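Local coordinates for xylanase and alpha-amylase inhibitor protein (Scadoxus multiflorus, PDB 3MU7) that probably inhibits xylanases and alpha-amylases with a TIM-barrel fold of the glycosyl hydrolase 18 family, at residues A[7-12]-A[16-21]; A[25-30]-A[257-262]. One frame throughout, in Å; residues are numbered along the deposited sequence.

Contact 1 of 2, residues A[7-12]-A[16-21]; sequences VYWGQS and RSLEAT
Trp9, the last residue of strand 5-9, meets the start of helix 18-23 through the pyrrole edge and one face of its indole, and illustrates how one aromatic side chain can tie a strand to the helix that follows it. Its CB carries the ring toward the helix, with CG anti to the backbone N (chi1 -176°). CD1 comes next and lies 3.4 Å from Thr21 OG1, which approaches obliquely. At NE1 the ring makes its one polar bond, donating to Arg16 O over 2.9 Å with an N-H...O angle of 162°; the acceptor sits at the ring edge, and the indole nitrogen lies in the carbonyl plane, so the bond also fixes the rotation of the ring. Farther round, CZ2 packs 3.8 Å from Leu18 CB, which rides over one face of the six-membered ring, 3.9 Å from its centroid, as a CH-pi contact. With an alanine here, Arg16 O is likely to be left without its indole donor, and a gap would probably open beside Leu18. His51 stacks on the indole as well.

The helix start is itself well braced. Ser17 is the N-cap, its OG accepting from Ala20 N, while Ser17 O takes both Thr21 N and Thr21 OG1, the hydroxyl coming from above the carbonyl plane at 2.8 Å. The same Thr21 OG1 accepts from Arg16 NE at 3.0 Å, and Ser256 OG is hydrogen-bonded to both Thr21 OG1 and Arg16 NH2. Lower down the strand, the methyl Val7 CG1 faces Thr21 CG2. This is the opening strand-helix pair of the beta-alpha-beta unit 5-9, 18-23, 29-37 of a TIM barrel, with the strand's carboxyl end and the capped helix joined by a short loop.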
loop_
_atom_site.group_PDB
_atom_site.type_symbol
_atom_site.label_atom_id
_atom_site.label_comp_id
_atom_site.label_asym_id
_atom_site.label_seq_id
_atom_site.Cartn_x
_atom_site.Cartn_y
_atom_site.Cartn_z
ATOM N N VAL A 7 2.939 4.095 4.852
ATOM C CA VAL A 7 2.955 5.281 4.010
ATOM C C VAL A 7 3.389 4.923 2.595
ATOM O O VAL A 7 4.291 4.098 2.408
ATOM C CB VAL A 7 3.855 6.401 4.629
ATOM C CG1 VAL A 7 5.332 6.032 4.592
ATOM C CG2 VAL A 7 3.607 7.747 3.954
ATOM N N TYR A 8 2.746 5.533 1.608
ATOM C CA TYR A 8 3.201 5.412 0.231
ATOM C C TYR A 8 4.363 6.356 -0.029
ATOM O O TYR A 8 4.355 7.511 0.407
ATOM C CB TYR A 8 2.067 5.692 -0.742
ATOM C CG TYR A 8 1.158 4.504 -0.959
ATOM C CD1 TYR A 8 0.020 4.316 -0.174
ATOM C CD2 TYR A 8 1.445 3.558 -1.940
ATOM C CE1 TYR A 8 -0.819 3.223 -0.377
ATOM C CE2 TYR A 8 0.609 2.463 -2.156
ATOM C CZ TYR A 8 -0.515 2.302 -1.362
ATOM O OH TYR A 8 -1.368 1.239 -1.551
ATOM N N TRP A 9 5.342 5.845 -0.764
ATOM C CA TRP A 9 6.528 6.595 -1.160
ATOM C C TRP A 9 6.704 6.420 -2.666
ATOM O O TRP A 9 6.295 5.396 -3.225
ATOM C CB TRP A 9 7.762 6.075 -0.405
ATOM C CG TRP A 9 8.995 6.873 -0.687
ATOM C CD1 TRP A 9 9.443 7.949 0.016
ATOM C CD2 TRP A 9 9.916 6.683 -1.770
ATOM N NE1 TRP A 9 10.597 8.440 -0.555
ATOM C CE2 TRP A 9 10.902 7.687 -1.655
ATOM C CE3 TRP A 9 10.016 5.756 -2.814
ATOM C CZ2 TRP A 9 11.964 7.803 -2.557
ATOM C CZ3 TRP A 9 11.073 5.873 -3.714
ATOM C CH2 TRP A 9 12.035 6.887 -3.570
ATOM N N GLY A 10 7.288 7.418 -3.329
ATOM C CA GLY A 10 7.629 7.296 -4.742
ATOM C C GLY A 10 6.851 8.210 -5.664
ATOM O O GLY A 10 7.009 8.132 -6.880
ATOM N N GLN A 11 6.024 9.076 -5.076
ATOM C CA GLN A 11 5.061 9.904 -5.806
ATOM C C GLN A 11 5.584 11.246 -6.310
ATOM O O GLN A 11 4.865 11.941 -7.020
ATOM C CB GLN A 11 3.799 10.121 -4.953
ATOM C CG GLN A 11 2.953 8.860 -4.757
ATOM C CD GLN A 11 3.645 7.795 -3.905
ATOM O OE1 GLN A 11 4.033 8.052 -2.763
ATOM N NE2 GLN A 11 3.778 6.593 -4.450
ATOM N N SER A 12 6.818 11.616 -5.970
ATOM C CA SER A 12 7.364 12.878 -6.466
ATOM C C SER A 12 8.866 12.816 -6.581
ATOM O O SER A 12 9.553 12.440 -5.633
ATOM C CB SER A 12 6.996 14.049 -5.552
ATOM O OG SER A 12 7.502 15.263 -6.101
ATOM N N ARG A 16 11.219 13.768 -0.091
ATOM C CA ARG A 16 12.143 13.234 0.901
ATOM C C ARG A 16 12.547 11.811 0.496
ATOM O O ARG A 16 11.685 10.990 0.142
ATOM C CB ARG A 16 11.436 13.225 2.260
ATOM C CG ARG A 16 12.225 12.589 3.400
ATOM C CD ARG A 16 11.425 12.546 4.700
ATOM N NE ARG A 16 10.194 11.768 4.542
ATOM C CZ ARG A 16 9.179 11.780 5.401
ATOM N NH1 ARG A 16 9.230 12.520 6.506
ATOM N NH2 ARG A 16 8.102 11.055 5.143
ATOM N N SER A 17 13.844 11.513 0.550
ATOM C CA SER A 17 14.359 10.232 0.091
ATOM C C SER A 17 13.736 9.055 0.844
ATOM O O SER A 17 13.217 9.208 1.953
ATOM C CB SER A 17 15.876 10.178 0.244
ATOM O OG SER A 17 16.214 10.064 1.609
ATOM N N LEU A 18 13.827 7.876 0.248
ATOM C CA LEU A 18 13.318 6.678 0.892
ATOM C C LEU A 18 14.020 6.448 2.230
ATOM O O LEU A 18 13.369 6.199 3.247
ATOM C CB LEU A 18 13.478 5.471 -0.026
ATOM C CG LEU A 18 13.070 4.118 0.569
ATOM C CD1 LEU A 18 11.641 4.142 1.073
ATOM C CD2 LEU A 18 13.242 3.030 -0.456
ATOM N N GLU A 19 15.348 6.550 2.245
ATOM C CA GLU A 19 16.082 6.341 3.494
ATOM C C GLU A 19 15.710 7.376 4.566
ATOM O O GLU A 19 15.543 7.015 5.730
ATOM C CB GLU A 19 17.597 6.249 3.264
ATOM C CG GLU A 19 18.217 7.485 2.637
ATOM C CD GLU A 19 19.591 7.245 2.029
ATOM O OE1 GLU A 19 20.094 6.100 2.066
ATOM O OE2 GLU A 19 20.157 8.216 1.482
ATOM N N ALA A 20 15.544 8.643 4.182
ATOM C CA ALA A 20 15.145 9.671 5.147
ATOM C C ALA A 20 13.712 9.470 5.638
ATOM O O ALA A 20 13.390 9.747 6.793
ATOM C CB ALA A 20 15.336 11.058 4.569
ATOM N N THR A 21 12.855 8.968 4.757
ATOM C CA THR A 21 11.484 8.631 5.128
ATOM C C THR A 21 11.501 7.590 6.248
ATOM O O THR A 21 10.846 7.749 7.284
ATOM C CB THR A 21 10.716 8.154 3.883
ATOM O OG1 THR A 21 10.602 9.256 2.979
ATOM C CG2 THR A 21 9.324 7.647 4.217
#

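Contact 2 of 2, residues A[25-30]-A[257-262]; sequences GNYAYV and YWDTVS
A single short hydrogen bond between two buried side chains carries this contact, joining the loop that leads into strand 29-37 with helix 256-262 near the end of the chain. Tyr27 OH donates to Asp259 OD2 over 2.6 Å, the two side chains coming from opposite directions. The carboxylate oxygen lies at the edge of the phenol, near the ring plane, yet the hydroxyl meets it on the anti side, 27° out of the carboxylate plane, and the ring and carboxylate planes are turned 63° apart. Asp259 reaches across with CG anti to its backbone N (chi1 -162°), which sets the carboxylate to meet the phenol oxygen. On the tyrosine side, Asn26 CB lies over the centre of one ring face, 3.9 Å above the plane of Tyr27.

In a TIM barrel the first and last strands are neighbours, and here strand 5-9 pairs with both 29-37 and 248-254; helix 256-262 follows that last strand. The bond is thus consistent with an added tie across the seam where the first and last strands meet, at a place where the sequence has travelled 226 residues between the segments.

Both polar ends have further partners. Arg16 NH2 is hydrogen-bonded to Tyr27 OH, and Ser265 OG to Asp259 OD2. The hydroxyl donates to the carboxylate while Arg16 brings a positive charge close by, which would probably help to keep Asp259 ionised. Ser265 OG also takes part in a hydrogen bond with Asn26 ND2, so the two segments share a partner in helix 264-269. A water adds a weak bridge, donating to Tyr27 OH at 3.3 Å and to Asp259 O at 3.2 Å.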
loop_
_atom_site.group_PDB
_atom_site.type_symbol
_atom_site.label_atom_id
_atom_site.label_comp_id
_atom_site.label_asym_id
_atom_site.label_seq_id
_atom_site.Cartn_x
_atom_site.Cartn_y
_atom_site.Cartn_z
ATOM N N GLY A 25 11.262 7.486 11.691
ATOM C CA GLY A 25 10.786 6.619 12.767
ATOM C C GLY A 25 9.272 6.602 12.894
ATOM O O GLY A 25 8.739 6.066 13.867
ATOM N N ASN A 26 8.572 7.186 11.925
ATOM C CA ASN A 26 7.113 7.292 12.001
ATOM C C ASN A 26 6.365 6.109 11.407
ATOM O O ASN A 26 5.163 5.960 11.647
ATOM C CB ASN A 26 6.629 8.570 11.322
ATOM C CG ASN A 26 6.938 9.809 12.120
ATOM O OD1 ASN A 26 7.648 9.756 13.127
ATOM N ND2 ASN A 26 6.415 10.941 11.670
ATOM N N TYR A 27 7.060 5.283 10.628
ATOM C CA TYR A 27 6.392 4.306 9.772
ATOM C C TYR A 27 6.813 2.875 10.034
ATOM O O TYR A 27 8.002 2.589 10.191
ATOM C CB TYR A 27 6.662 4.633 8.303
ATOM C CG TYR A 27 6.487 6.085 7.944
ATOM C CD1 TYR A 27 7.584 6.860 7.575
ATOM C CD2 TYR A 27 5.235 6.691 7.990
ATOM C CE1 TYR A 27 7.435 8.184 7.244
ATOM C CE2 TYR A 27 5.074 8.017 7.650
ATOM C CZ TYR A 27 6.183 8.762 7.280
ATOM O OH TYR A 27 6.070 10.084 6.933
ATOM N N ALA A 28 5.833 1.978 10.035
ATOM C CA ALA A 28 6.073 0.547 10.127
ATOM C C ALA A 28 6.215 -0.081 8.736
ATOM O O ALA A 28 6.887 -1.096 8.580
ATOM C CB ALA A 28 4.941 -0.120 10.897
ATOM N N TYR A 29 5.555 0.515 7.745
ATOM C CA TYR A 29 5.608 0.057 6.358
ATOM C C TYR A 29 5.835 1.262 5.478
ATOM O O TYR A 29 5.187 2.302 5.664
ATOM C CB TYR A 29 4.274 -0.517 5.895
ATOM C CG TYR A 29 3.813 -1.813 6.489
ATOM C CD1 TYR A 29 4.110 -3.025 5.866
ATOM C CD2 TYR A 29 3.010 -1.835 7.626
ATOM C CE1 TYR A 29 3.654 -4.236 6.382
ATOM C CE2 TYR A 29 2.549 -3.044 8.154
ATOM C CZ TYR A 29 2.876 -4.234 7.525
ATOM O OH TYR A 29 2.426 -5.428 8.044
ATOM N N VAL A 30 6.710 1.101 4.490
ATOM C CA VAL A 30 6.841 2.061 3.398
ATOM C C VAL A 30 6.546 1.310 2.110
ATOM O O VAL A 30 7.117 0.247 1.853
ATOM C CB VAL A 30 8.222 2.748 3.366
ATOM C CG1 VAL A 30 8.320 3.666 2.166
ATOM C CG2 VAL A 30 8.433 3.561 4.623
ATOM N N TYR A 257 5.397 12.275 0.428
ATOM C CA TYR A 257 5.652 13.611 -0.093
ATOM C C TYR A 257 4.860 14.652 0.694
ATOM O O TYR A 257 5.424 15.633 1.181
ATOM C CB TYR A 257 5.289 13.637 -1.571
ATOM C CG TYR A 257 5.410 14.957 -2.273
ATOM C CD1 TYR A 257 6.628 15.628 -2.350
ATOM C CD2 TYR A 257 4.312 15.502 -2.927
ATOM C CE1 TYR A 257 6.735 16.829 -3.039
ATOM C CE2 TYR A 257 4.410 16.699 -3.616
ATOM C CZ TYR A 257 5.620 17.354 -3.669
ATOM O OH TYR A 257 5.701 18.546 -4.354
ATOM N N TRP A 258 3.559 14.427 0.833
ATOM C CA TRP A 258 2.704 15.369 1.545
ATOM C C TRP A 258 2.857 15.338 3.058
ATOM O O TRP A 258 2.745 16.376 3.714
ATOM C CB TRP A 258 1.245 15.206 1.124
ATOM C CG TRP A 258 1.013 15.756 -0.246
ATOM C CD1 TRP A 258 0.795 15.050 -1.391
ATOM C CD2 TRP A 258 1.009 17.137 -0.617
ATOM N NE1 TRP A 258 0.643 15.908 -2.457
ATOM C CE2 TRP A 258 0.775 17.194 -2.008
ATOM C CE3 TRP A 258 1.188 18.335 0.091
ATOM C CZ2 TRP A 258 0.705 18.404 -2.709
ATOM C CZ3 TRP A 258 1.122 19.537 -0.606
ATOM C CH2 TRP A 258 0.885 19.560 -1.993
ATOM N N ASP A 259 3.120 14.161 3.619
ATOM C CA ASP A 259 3.355 14.019 5.057
ATOM C C ASP A 259 4.605 14.790 5.490
ATOM O O ASP A 259 4.664 15.327 6.597
ATOM C CB ASP A 259 3.479 12.538 5.416
ATOM C CG ASP A 259 3.297 12.267 6.895
ATOM O OD1 ASP A 259 2.617 13.042 7.594
ATOM O OD2 ASP A 259 3.827 11.244 7.352
ATOM N N THR A 260 5.602 14.863 4.611
ATOM C CA THR A 260 6.804 15.655 4.881
ATOM C C THR A 260 6.438 17.129 5.084
ATOM O O THR A 260 6.961 17.771 6.000
ATOM C CB THR A 260 7.823 15.519 3.736
ATOM O OG1 THR A 260 8.189 14.142 3.572
ATOM C CG2 THR A 260 9.089 16.336 3.996
ATOM N N VAL A 261 5.545 17.635 4.231
ATOM C CA VAL A 261 5.036 19.016 4.263
ATOM C C VAL A 261 4.172 19.267 5.506
ATOM O O VAL A 261 4.365 20.241 6.246
ATOM C CB VAL A 261 4.176 19.317 2.981
ATOM C CG1 VAL A 261 3.509 20.696 3.048
ATOM C CG2 VAL A 261 5.004 19.168 1.706
ATOM N N SER A 262 3.210 18.381 5.733
ATOM C CA SER A 262 2.157 18.623 6.709
ATOM C C SER A 262 2.498 18.201 8.126
ATOM O O SER A 262 1.875 18.675 9.070
ATOM C CB SER A 262 0.907 17.873 6.281
ATOM O OG SER A 262 1.098 16.484 6.489
HETATM O O HOH W 1 6.736 13.228 7.713
#

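Overall arrangement
The two contacts lie close together, with centres 7 Å apart on the same side of the chain's centre, and follow one another along the sequence: contact 1 closes within helix 18-23 before contact 2 opens. Strands 5-9 and 29-37 are neighbours in the barrel sheet, joined by a backbone pairing of Val7 N with Tyr29 O at 3.0 Å. Packing of Arg16 CZ against Thr260 OG1, 3.1 Å apart, links the contacts through side chains. Local packing of the first beta-alpha-beta unit and the long-range tie to helix 256-262, which follows the closing strand 248-254, are thus continuous, binding the start of the family 18 fold to its end.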